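6-phosphogluconate dehydrogenase NAD-binding (Dyadobacter fermentans, PDB 4GBJ) probably acts as an oxidoreductase that binds NAD or NADP and uses it as cofactor. Local coordinates at residues Glu30-Asn35 with Gly48-Glu53; Ala9-Gly14 with Ile56-Pro61; Ala227-Glu232 with Leu285-Ser290. All blocks are in the same frame, centred on the assembly; numbering follows the deposited sequence.

Contacts 1 and 2 both reach the parallel part of a mixed sheet in the N-terminal nucleotide-binding domain, where strands 31-34 and 8-11 are neighbours and strand 50-51 lies at the edge. Their centres are 7 Å apart, and they touch directly: Asn35 OD1 lies 2.7 Å from Leu13 N, a probable hydrogen bond. Along the chain, both segments of contact 1 fall between the two segments of contact 2. Contact 3 follows both in sequence and belongs to the helical C-terminal part, with its centre about 40 Å from that of contact 1 and on the other side of the chain's centre. The contacts therefore lie in two different parts of the chain, one Rossmann-like and one helical.

Contact 1 (Glu30-Asn35 with Gly48-Glu53); sequences ELVVWN and GATVVE
Ala49 opens the pairing by setting its methyl against Leu31, CB to CB at 4.1 Å, just after a Schellman motif at Gly48 has ended helix 42-46. Thr50 grips Leu31 O twice: Thr50 N donates to Leu31 O at 2.9 Å, nearly straight at 168°, while OG1, placed between the backbone N and the carbonyl carbon (chi1 42°), donates from a direction tilted out of the carbonyl plane. Thr50 O in turn accepts from Val33 N at 2.8 Å. Val51, on the opposite face of the sheet from Thr50, meets Val33 CG2 to CG2 at 3.6 Å. Val52 N continues the ladder to Val33 O, and its CG1 crosses Val32 CG2 at 3.7 Å. Val52 O lies at the indole edge, 3.5 Å from Trp34 CD1. Glu53 O accepts from Trp34 NE1 at 3.3 Å in the indole plane, but the donor stands above the carbonyl plane and the N-H...O angle is only 135°, so the bond is bent. A leucine in place of Trp34 would probably leave Glu53 O without this donor and lose the edge contact with Val52 O. The parallel bridges Val32-Thr50 and Val33-Val51 close a beta-alpha-beta unit through helix 42-46, a building block of the Rossmann fold.

Contact 2 (Ala9-Gly14 with Ile56-Pro61); sequences AFLGLG and IDAITP
Ala9 and Ala58 face each other methyl to methyl, CB to CB at 4.1 Å, with both CB atoms directed across the contact. The CA atoms of Ala9 and Ala58 lie 5.5 Å apart, the nearest such pair across the two segments. Ala58 O sits closer still to the strand, 3.3 Å from Ala9 CB. Leu11, two residues further along the strand, directs its side chain to the same side and divides its branches: CD2 reaches Ala58 CB at 4.1 Å, whereas CD1 turns to Ile59 CD1 at 4.4 Å. Ile59 approaches differently, since its CB does not aim at the strand. With CG1 beside its own backbone N (chi1 -55°) and a further bend at chi2 of -64°, the chain curls so that Ile59 CD1 ends 4.1 Å from Ala9 CB and, like the Ala58 methyl, touches both Ala9 and Leu11. No hydrogen bond crosses between the segments; this is apolar contact between buried side chains. Val65 of strand 64-67 touches Ala9, Leu11 and Ile59. The arrangement lays the loop before strand 64-67 over the sheet face that carries Ala9 and Leu11, beside a glycine-rich turn consistent with the GxGxxG motif of a Rossmann fold.

Contact 3 (Ala227-Glu232 with Leu285-Ser290); sequences ASNTYE and LALGAS
In Tyr231 and Leu287 the first torsion (chi1 -58° and -80°) turns CG back beside the residue's own backbone N, and the phenol ring and the leucine branch run alongside each other in opposite senses. The closest approach in this pair is 3.5 Å, from Tyr231 CE2 to Leu287 CG, and the leucine meets the ring obliquely. Asn229 has a less usual first torsion, -109°, which brings its amide close to the second segment although its CB does not aim there. Asn229 OD1 comes to 3.4 Å from Leu287 CD2, so the CD2 methyl lies against the amide group while CG packs on the phenol.

The amide and the phenol are themselves tied together. Tyr231 OH donates to Asn229 OD1 at 2.8 Å, in the carbonyl plane and on a lone pair; this helps to fix how the amide is turned. Beyond the ring, Tyr231 OH also meets the Ala286 methyl, with CB 3.5 Å away. Asn229 ND2 lies 3.5 Å from Ser290 OG, and Arg202 of helix 202-211 touches both of these residues. Asn229, with positive phi, is the first residue to leave helix 217-228. The contact therefore packs the loop leaving that helix against the turn before helix 288-292, within the all-helical C-terminal domain of the 3-hydroxyisobutyrate dehydrogenase family.

Contact 1 (Glu30-Asn35 with Gly48-Glu53)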
ATOM      1  N   GLU B  30      15.266  24.206 -27.468  1.00 51.15           N
ATOM      2  CA  GLU B  30      14.337  25.008 -28.265  1.00 51.13           C
ATOM      3  C   GLU B  30      13.055  24.177 -28.470  1.00 52.70           C
ATOM      4  O   GLU B  30      13.166  23.014 -28.878  1.00 52.09           O
ATOM      5  CB  GLU B  30      15.017  25.394 -29.595  1.00 54.33           C
ATOM      6  CG  GLU B  30      14.118  25.950 -30.697  1.00 72.25           C
ATOM      7  CD  GLU B  30      14.862  26.317 -31.973  1.00 98.89           C
ATOM      8  OE1 GLU B  30      15.809  25.586 -32.355  1.00 81.05           O
ATOM      9  OE2 GLU B  30      14.487  27.332 -32.603  1.00 97.91           O
ATOM     10  N   LEU B  31      11.856  24.734 -28.128  1.00 47.19           N
ATOM     11  CA  LEU B  31      10.588  24.017 -28.287  1.00 46.12           C
ATOM     12  C   LEU B  31       9.624  24.688 -29.235  1.00 51.06           C
ATOM     13  O   LEU B  31       9.386  25.885 -29.103  1.00 52.19           O
ATOM     14  CB  LEU B  31       9.797  23.848 -26.958  1.00 45.97           C
ATOM     15  CG  LEU B  31      10.389  23.087 -25.776  1.00 50.06           C
ATOM     16  CD1 LEU B  31       9.328  22.811 -24.770  1.00 50.27           C
ATOM     17  CD2 LEU B  31      10.985  21.812 -26.180  1.00 55.22           C
ATOM     18  N   VAL B  32       8.931  23.867 -30.066  1.00 46.62           N
ATOM     19  CA  VAL B  32       7.831  24.299 -30.925  1.00 45.78           C
ATOM     20  C   VAL B  32       6.635  23.527 -30.367  1.00 49.08           C
ATOM     21  O   VAL B  32       6.611  22.285 -30.368  1.00 46.72           O
ATOM     22  CB  VAL B  32       8.062  24.180 -32.449  1.00 49.87           C
ATOM     23  CG1 VAL B  32       8.465  22.775 -32.882  1.00 49.85           C
ATOM     24  CG2 VAL B  32       6.854  24.694 -33.227  1.00 49.78           C
ATOM     25  N   VAL B  33       5.713  24.276 -29.757  1.00 45.16           N
ATOM     26  CA  VAL B  33       4.623  23.712 -28.980  1.00 43.27           C
ATOM     27  C   VAL B  33       3.286  23.864 -29.656  1.00 47.50           C
ATOM     28  O   VAL B  33       3.107  24.652 -30.580  1.00 47.44           O
ATOM     29  CB  VAL B  33       4.592  24.269 -27.551  1.00 46.28           C
ATOM     30  CG1 VAL B  33       5.957  24.129 -26.880  1.00 45.14           C
ATOM     31  CG2 VAL B  33       4.098  25.724 -27.496  1.00 47.63           C
ATOM     32  N   TRP B  34       2.360  23.040 -29.208  1.00 45.48           N
ATOM     33  CA  TRP B  34       0.995  22.983 -29.721  1.00 45.79           C
ATOM     34  C   TRP B  34       0.077  22.434 -28.665  1.00 49.97           C
ATOM     35  O   TRP B  34       0.462  21.585 -27.850  1.00 45.74           O
ATOM     36  CB  TRP B  34       0.917  22.116 -30.976  1.00 44.78           C
ATOM     37  CG  TRP B  34      -0.465  21.920 -31.532  1.00 47.28           C
ATOM     38  CD1 TRP B  34      -1.060  22.643 -32.525  1.00 51.51           C
ATOM     39  CD2 TRP B  34      -1.394  20.880 -31.182  1.00 47.28           C
ATOM     40  NE1 TRP B  34      -2.311  22.137 -32.801  1.00 51.66           N
ATOM     41  CE2 TRP B  34      -2.535  21.043 -32.003  1.00 52.23           C
ATOM     42  CE3 TRP B  34      -1.376  19.831 -30.250  1.00 47.44           C
ATOM     43  CZ2 TRP B  34      -3.655  20.224 -31.895  1.00 52.12           C
ATOM     44  CZ3 TRP B  34      -2.476  18.995 -30.166  1.00 49.79           C
ATOM     45  CH2 TRP B  34      -3.609  19.210 -30.965  1.00 52.23           C
ATOM     46  N   ASN B  35      -1.155  22.890 -28.705  1.00 51.55           N
ATOM     47  CA  ASN B  35      -2.175  22.408 -27.792  1.00 53.35           C
ATOM     48  C   ASN B  35      -3.530  22.606 -28.427  1.00 63.10           C
ATOM     49  O   ASN B  35      -3.724  23.625 -29.096  1.00 64.81           O
ATOM     50  CB  ASN B  35      -2.053  23.173 -26.472  1.00 50.73           C
ATOM     51  CG  ASN B  35      -2.789  22.518 -25.340  1.00 61.58           C
ATOM     52  OD1 ASN B  35      -2.535  21.361 -25.002  1.00 53.49           O
ATOM     53  ND2 ASN B  35      -3.663  23.248 -24.674  1.00 59.37           N
ATOM     54  N   GLY B  48      10.813  31.345 -24.290  1.00 60.97           N
ATOM     55  CA  GLY B  48      11.595  31.097 -25.494  1.00 61.54           C
ATOM     56  C   GLY B  48      10.945  30.210 -26.545  1.00 66.89           C
ATOM     57  O   GLY B  48      11.385  30.221 -27.700  1.00 68.28           O
ATOM     58  N   ALA B  49       9.891  29.448 -26.188  1.00 62.43           N
ATOM     59  CA  ALA B  49       9.229  28.533 -27.142  1.00 61.24           C
ATOM     60  C   ALA B  49       8.498  29.252 -28.268  1.00 63.78           C
ATOM     61  O   ALA B  49       8.103  30.396 -28.119  1.00 62.75           O
ATOM     62  CB  ALA B  49       8.220  27.643 -26.413  1.00 60.82           C
ATOM     63  N   THR B  50       8.251  28.528 -29.367  1.00 60.37           N
ATOM     64  CA  THR B  50       7.472  29.001 -30.520  1.00 60.52           C
ATOM     65  C   THR B  50       6.154  28.173 -30.541  1.00 61.67           C
ATOM     66  O   THR B  50       6.140  27.035 -30.083  1.00 59.98           O
ATOM     67  CB  THR B  50       8.305  28.896 -31.805  1.00 69.71           C
ATOM     68  OG1 THR B  50       9.022  27.656 -31.803  1.00 69.34           O
ATOM     69  CG2 THR B  50       9.301  30.039 -31.935  1.00 74.24           C
ATOM     70  N   VAL B  51       5.055  28.767 -31.020  1.00 73.37           N
ATOM     71  CA  VAL B  51       3.739  28.130 -31.064  1.00 69.82           C
ATOM     72  C   VAL B  51       3.300  27.967 -32.504  1.00 70.81           C
ATOM     73  O   VAL B  51       3.614  28.824 -33.330  1.00 73.42           O
ATOM     74  CB  VAL B  51       2.723  28.994 -30.261  1.00 76.03           C
ATOM     75  CG1 VAL B  51       1.279  28.568 -30.508  1.00 75.18           C
ATOM     76  CG2 VAL B  51       3.023  28.931 -28.778  1.00 76.01           C
ATOM     77  N   VAL B  52       2.551  26.888 -32.808  1.00 61.88           N
ATOM     78  CA  VAL B  52       1.984  26.669 -34.141  1.00 60.10           C
ATOM     79  C   VAL B  52       0.487  26.398 -33.998  1.00 61.60           C
ATOM     80  O   VAL B  52       0.029  25.966 -32.951  1.00 58.14           O
ATOM     81  CB  VAL B  52       2.688  25.570 -34.979  1.00 60.94           C
ATOM     82  CG1 VAL B  52       4.111  25.985 -35.345  1.00 61.74           C
ATOM     83  CG2 VAL B  52       2.678  24.219 -34.284  1.00 57.13           C
ATOM     84  N   GLU B  53      -0.263  26.672 -35.063  1.00 61.70           N
ATOM     85  CA  GLU B  53      -1.717  26.514 -35.106  1.00 62.83           C
ATOM     86  C   GLU B  53      -2.131  25.051 -35.305  1.00 62.26           C
ATOM     87  O   GLU B  53      -3.161  24.650 -34.758  1.00 60.89           O
ATOM     88  CB  GLU B  53      -2.293  27.389 -36.242  1.00 67.93           C
ATOM     89  CG  GLU B  53      -3.797  27.590 -36.163  1.00 79.94           C
ATOM     90  CD  GLU B  53      -4.291  28.648 -37.124  1.00 92.22           C
ATOM     91  OE1 GLU B  53      -3.861  28.623 -38.301  1.00 84.76           O
ATOM     92  OE2 GLU B  53      -5.101  29.505 -36.704  1.00 82.78           O
TER
HETATM   93  O   HOH W   1      12.530  27.739 -28.177  1.00 50.78           O
HETATM   94  O   HOH W   2      -1.399  25.497 -30.080  1.00 57.78           O
HETATM   95  O   HOH W   3      -3.789  25.294 -31.605  1.00 59.13           O

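Contact 2 (Ala9-Gly14 with Ile56-Pro61)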
ATOM      1  N   ALA B   9       9.585  19.107 -30.855  1.00 33.58           N
ATOM      2  CA  ALA B   9       8.134  19.388 -30.892  1.00 33.72           C
ATOM      3  C   ALA B   9       7.499  18.899 -29.582  1.00 35.56           C
ATOM      4  O   ALA B   9       7.894  17.871 -29.054  1.00 34.04           O
ATOM      5  CB  ALA B   9       7.466  18.732 -32.087  1.00 34.08           C
ATOM      6  N   PHE B  10       6.551  19.645 -29.053  1.00 33.20           N
ATOM      7  CA  PHE B  10       5.893  19.329 -27.798  1.00 32.96           C
ATOM      8  C   PHE B  10       4.408  19.511 -27.971  1.00 38.08           C
ATOM      9  O   PHE B  10       3.921  20.634 -28.052  1.00 39.85           O
ATOM     10  CB  PHE B  10       6.432  20.221 -26.666  1.00 35.42           C
ATOM     11  CG  PHE B  10       6.301  19.580 -25.315  1.00 35.50           C
ATOM     12  CD1 PHE B  10       7.394  18.987 -24.705  1.00 38.61           C
ATOM     13  CD2 PHE B  10       5.083  19.561 -24.655  1.00 37.50           C
ATOM     14  CE1 PHE B  10       7.275  18.398 -23.446  1.00 40.33           C
ATOM     15  CE2 PHE B  10       4.962  18.962 -23.396  1.00 41.36           C
ATOM     16  CZ  PHE B  10       6.058  18.393 -22.794  1.00 39.34           C
ATOM     17  N   LEU B  11       3.685  18.412 -28.006  1.00 34.14           N
ATOM     18  CA  LEU B  11       2.250  18.395 -28.255  1.00 34.52           C
ATOM     19  C   LEU B  11       1.448  18.033 -26.995  1.00 39.57           C
ATOM     20  O   LEU B  11       1.606  16.945 -26.469  1.00 40.05           O
ATOM     21  CB  LEU B  11       1.974  17.388 -29.367  1.00 33.85           C
ATOM     22  CG  LEU B  11       2.809  17.543 -30.650  1.00 38.47           C
ATOM     23  CD1 LEU B  11       2.437  16.482 -31.659  1.00 39.35           C
ATOM     24  CD2 LEU B  11       2.593  18.892 -31.285  1.00 40.24           C
ATOM     25  N   GLY B  12       0.586  18.941 -26.540  1.00 36.08           N
ATOM     26  CA  GLY B  12      -0.244  18.726 -25.362  1.00 36.68           C
ATOM     27  C   GLY B  12       0.368  19.418 -24.165  1.00 43.63           C
ATOM     28  O   GLY B  12       1.404  18.977 -23.667  1.00 42.94           O
ATOM     29  N   LEU B  13      -0.281  20.497 -23.693  1.00 44.00           N
ATOM     30  CA  LEU B  13       0.215  21.376 -22.654  1.00 45.53           C
ATOM     31  C   LEU B  13      -0.767  21.485 -21.495  1.00 51.92           C
ATOM     32  O   LEU B  13      -1.039  22.588 -21.004  1.00 53.32           O
ATOM     33  CB  LEU B  13       0.480  22.771 -23.245  1.00 46.16           C
ATOM     34  CG  LEU B  13       1.297  22.827 -24.539  1.00 52.13           C
ATOM     35  CD1 LEU B  13       1.386  24.254 -25.049  1.00 54.00           C
ATOM     36  CD2 LEU B  13       2.695  22.295 -24.325  1.00 55.70           C
ATOM     37  N   GLY B  14      -1.214  20.347 -21.004  1.00 47.00           N
ATOM     38  CA  GLY B  14      -2.120  20.309 -19.861  1.00 46.99           C
ATOM     39  C   GLY B  14      -1.364  20.507 -18.558  1.00 51.68           C
ATOM     40  O   GLY B  14      -0.289  21.124 -18.537  1.00 50.75           O
ATOM     41  N   ILE B  56       0.936  19.270 -37.050  1.00 42.69           N
ATOM     42  CA  ILE B  56       1.886  18.801 -38.073  1.00 42.36           C
ATOM     43  C   ILE B  56       2.988  19.863 -38.402  1.00 46.00           C
ATOM     44  O   ILE B  56       4.099  19.495 -38.792  1.00 43.92           O
ATOM     45  CB  ILE B  56       1.135  18.349 -39.350  1.00 46.21           C
ATOM     46  CG1 ILE B  56       2.042  17.441 -40.217  1.00 46.73           C
ATOM     47  CG2 ILE B  56       0.634  19.555 -40.146  1.00 48.82           C
ATOM     48  CD1 ILE B  56       1.303  16.555 -41.153  1.00 54.45           C
ATOM     49  N   ASP B  57       2.668  21.167 -38.246  1.00 44.30           N
ATOM     50  CA  ASP B  57       3.603  22.269 -38.483  1.00 43.57           C
ATOM     51  C   ASP B  57       4.728  22.295 -37.438  1.00 45.14           C
ATOM     52  O   ASP B  57       5.747  22.935 -37.664  1.00 46.53           O
ATOM     53  CB  ASP B  57       2.854  23.610 -38.464  1.00 46.96           C
ATOM     54  CG  ASP B  57       1.751  23.779 -39.508  1.00 58.51           C
ATOM     55  OD1 ASP B  57       1.856  23.153 -40.603  1.00 57.44           O
ATOM     56  OD2 ASP B  57       0.822  24.597 -39.266  1.00 63.49           O
ATOM     57  N   ALA B  58       4.542  21.609 -36.297  1.00 39.52           N
ATOM     58  CA  ALA B  58       5.506  21.515 -35.198  1.00 37.78           C
ATOM     59  C   ALA B  58       6.571  20.418 -35.455  1.00 42.33           C
ATOM     60  O   ALA B  58       7.657  20.473 -34.876  1.00 41.28           O
ATOM     61  CB  ALA B  58       4.757  21.189 -33.907  1.00 36.15           C
ATOM     62  N   ILE B  59       6.248  19.434 -36.311  1.00 39.46           N
ATOM     63  CA  ILE B  59       7.095  18.259 -36.564  1.00 38.27           C
ATOM     64  C   ILE B  59       8.220  18.541 -37.534  1.00 44.29           C
ATOM     65  O   ILE B  59       7.999  19.142 -38.566  1.00 47.42           O
ATOM     66  CB  ILE B  59       6.250  17.055 -37.094  1.00 38.94           C
ATOM     67  CG1 ILE B  59       5.102  16.721 -36.127  1.00 37.31           C
ATOM     68  CG2 ILE B  59       7.132  15.822 -37.298  1.00 38.73           C
ATOM     69  CD1 ILE B  59       5.533  16.256 -34.785  1.00 35.65           C
ATOM     70  N   THR B  60       9.421  18.059 -37.197  1.00 41.41           N
ATOM     71  CA  THR B  60      10.608  18.138 -38.034  1.00 43.15           C
ATOM     72  C   THR B  60      10.966  16.719 -38.482  1.00 42.83           C
ATOM     73  O   THR B  60      11.213  15.883 -37.611  1.00 37.94           O
ATOM     74  CB  THR B  60      11.799  18.760 -37.249  1.00 51.77           C
ATOM     75  OG1 THR B  60      11.481  20.096 -36.880  1.00 53.59           O
ATOM     76  CG2 THR B  60      13.095  18.790 -38.073  1.00 50.58           C
ATOM     77  N   PRO B  61      11.091  16.438 -39.796  1.00 41.06           N
ATOM     78  CA  PRO B  61      11.560  15.104 -40.227  1.00 41.03           C
ATOM     79  C   PRO B  61      12.841  14.694 -39.487  1.00 42.97           C
ATOM     80  O   PRO B  61      13.739  15.512 -39.364  1.00 43.44           O
ATOM     81  CB  PRO B  61      11.832  15.312 -41.723  1.00 44.47           C
ATOM     82  CG  PRO B  61      10.897  16.363 -42.104  1.00 48.68           C
ATOM     83  CD  PRO B  61      10.829  17.301 -40.962  1.00 44.12           C
TER

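Contact 3 (Ala227-Glu232 with Leu285-Ser290)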
ATOM      1  N   ALA B 227      -9.072   9.541   5.318  1.00 28.26           N
ATOM      2  CA  ALA B 227      -9.358   9.794   6.723  1.00 28.53           C
ATOM      3  C   ALA B 227     -10.402  10.878   6.844  1.00 30.47           C
ATOM      4  O   ALA B 227     -11.375  10.707   7.543  1.00 28.91           O
ATOM      5  CB  ALA B 227      -8.077  10.207   7.460  1.00 30.32           C
ATOM      6  N   SER B 228     -10.222  11.981   6.142  1.00 28.79           N
ATOM      7  CA  SER B 228     -11.180  13.091   6.221  1.00 29.37           C
ATOM      8  C   SER B 228     -12.415  12.798   5.370  1.00 34.17           C
ATOM      9  O   SER B 228     -13.459  13.399   5.565  1.00 33.89           O
ATOM     10  CB  SER B 228     -10.506  14.377   5.778  1.00 34.95           C
ATOM     11  OG  SER B 228      -9.967  14.208   4.481  1.00 45.53           O
ATOM     12  N   ASN B 229     -12.297  11.875   4.407  1.00 32.26           N
ATOM     13  CA  ASN B 229     -13.370  11.494   3.496  1.00 32.54           C
ATOM     14  C   ASN B 229     -13.816  12.731   2.739  1.00 38.13           C
ATOM     15  O   ASN B 229     -14.980  12.858   2.439  1.00 38.93           O
ATOM     16  CB  ASN B 229     -14.539  10.822   4.249  1.00 37.54           C
ATOM     17  CG  ASN B 229     -14.736   9.350   4.042  1.00 38.15           C
ATOM     18  OD1 ASN B 229     -14.182   8.694   3.136  1.00 33.15           O
ATOM     19  ND2 ASN B 229     -15.651   8.829   4.830  1.00 34.04           N
ATOM     20  N   THR B 230     -12.890  13.674   2.502  1.00 38.09           N
ATOM     21  CA  THR B 230     -13.144  14.877   1.718  1.00 41.86           C
ATOM     22  C   THR B 230     -12.314  14.639   0.465  1.00 44.43           C
ATOM     23  O   THR B 230     -11.103  14.341   0.561  1.00 44.59           O
ATOM     24  CB  THR B 230     -12.835  16.170   2.450  1.00 57.30           C
ATOM     25  OG1 THR B 230     -11.415  16.278   2.653  1.00 64.92           O
ATOM     26  CG2 THR B 230     -13.621  16.293   3.754  1.00 55.88           C
ATOM     27  N   TYR B 231     -13.006  14.659  -0.673  1.00 35.31           N
ATOM     28  CA  TYR B 231     -12.450  14.398  -1.977  1.00 33.68           C
ATOM     29  C   TYR B 231     -12.649  15.621  -2.878  1.00 38.82           C
ATOM     30  O   TYR B 231     -13.024  15.502  -4.045  1.00 33.71           O
ATOM     31  CB  TYR B 231     -13.117  13.135  -2.517  1.00 30.49           C
ATOM     32  CG  TYR B 231     -12.911  11.975  -1.579  1.00 29.06           C
ATOM     33  CD1 TYR B 231     -11.685  11.344  -1.486  1.00 30.30           C
ATOM     34  CD2 TYR B 231     -13.925  11.558  -0.718  1.00 29.79           C
ATOM     35  CE1 TYR B 231     -11.487  10.269  -0.627  1.00 28.40           C
ATOM     36  CE2 TYR B 231     -13.741  10.482   0.135  1.00 30.21           C
ATOM     37  CZ  TYR B 231     -12.501   9.877   0.224  1.00 31.22           C
ATOM     38  OH  TYR B 231     -12.303   8.835   1.084  1.00 29.33           O
ATOM     39  N   GLU B 232     -12.435  16.815  -2.261  1.00 40.65           N
ATOM     40  CA  GLU B 232     -12.425  18.150  -2.861  1.00 44.35           C
ATOM     41  C   GLU B 232     -11.221  18.908  -2.218  1.00 50.05           C
ATOM     42  O   GLU B 232     -11.004  18.739  -1.019  1.00 48.90           O
ATOM     43  CB  GLU B 232     -13.767  18.868  -2.608  1.00 47.92           C
ATOM     44  CG  GLU B 232     -14.968  18.039  -3.056  1.00 60.01           C
ATOM     45  CD  GLU B 232     -16.322  18.566  -2.638  1.00 86.12           C
ATOM     46  OE1 GLU B 232     -16.821  18.132  -1.574  1.00 77.09           O
ATOM     47  OE2 GLU B 232     -16.917  19.351  -3.410  1.00 86.95           O
ATOM     48  N   LEU B 285     -13.268   6.884  -4.567  1.00 22.60           N
ATOM     49  CA  LEU B 285     -13.624   5.466  -4.689  1.00 22.89           C
ATOM     50  C   LEU B 285     -13.715   4.877  -3.256  1.00 24.34           C
ATOM     51  O   LEU B 285     -14.494   3.933  -3.003  1.00 23.22           O
ATOM     52  CB  LEU B 285     -12.607   4.687  -5.562  1.00 22.52           C
ATOM     53  CG  LEU B 285     -11.227   4.424  -4.926  1.00 26.67           C
ATOM     54  CD1 LEU B 285     -11.199   3.138  -4.115  1.00 26.64           C
ATOM     55  CD2 LEU B 285     -10.143   4.403  -5.988  1.00 26.20           C
ATOM     56  N   ALA B 286     -12.904   5.434  -2.318  1.00 20.42           N
ATOM     57  CA  ALA B 286     -12.854   4.973  -0.928  1.00 21.88           C
ATOM     58  C   ALA B 286     -14.176   5.191  -0.143  1.00 26.98           C
ATOM     59  O   ALA B 286     -14.342   4.565   0.914  1.00 25.46           O
ATOM     60  CB  ALA B 286     -11.692   5.623  -0.193  1.00 23.11           C
ATOM     61  N   LEU B 287     -15.105   6.046  -0.657  1.00 22.82           N
ATOM     62  CA  LEU B 287     -16.428   6.243  -0.074  1.00 23.32           C
ATOM     63  C   LEU B 287     -17.302   5.043  -0.188  1.00 26.38           C
ATOM     64  O   LEU B 287     -18.248   4.963   0.583  1.00 24.39           O
ATOM     65  CB  LEU B 287     -17.189   7.443  -0.682  1.00 24.01           C
ATOM     66  CG  LEU B 287     -16.820   8.798  -0.166  1.00 30.18           C
ATOM     67  CD1 LEU B 287     -17.630   9.875  -0.864  1.00 30.94           C
ATOM     68  CD2 LEU B 287     -17.100   8.911   1.359  1.00 32.61           C
ATOM     69  N   GLY B 288     -17.040   4.117  -1.116  1.00 25.07           N
ATOM     70  CA  GLY B 288     -17.878   2.915  -1.235  1.00 23.21           C
ATOM     71  C   GLY B 288     -17.937   2.083   0.036  1.00 22.19           C
ATOM     72  O   GLY B 288     -18.975   1.518   0.376  1.00 23.22           O
ATOM     73  N   ALA B 289     -16.824   1.997   0.746  1.00 20.43           N
ATOM     74  CA  ALA B 289     -16.757   1.223   2.006  1.00 22.80           C
ATOM     75  C   ALA B 289     -17.666   1.862   3.053  1.00 25.11           C
ATOM     76  O   ALA B 289     -18.238   1.140   3.859  1.00 25.11           O
ATOM     77  CB  ALA B 289     -15.321   1.168   2.533  1.00 24.29           C
ATOM     78  N   SER B 290     -17.797   3.222   3.017  1.00 19.10           N
ATOM     79  CA  SER B 290     -18.645   3.997   3.926  1.00 21.43           C
ATOM     80  C   SER B 290     -20.097   3.757   3.571  1.00 27.48           C
ATOM     81  O   SER B 290     -20.900   3.475   4.459  1.00 25.75           O
ATOM     82  CB  SER B 290     -18.303   5.478   3.874  1.00 23.90           C
ATOM     83  OG  SER B 290     -16.995   5.680   4.382  1.00 27.41           O
TER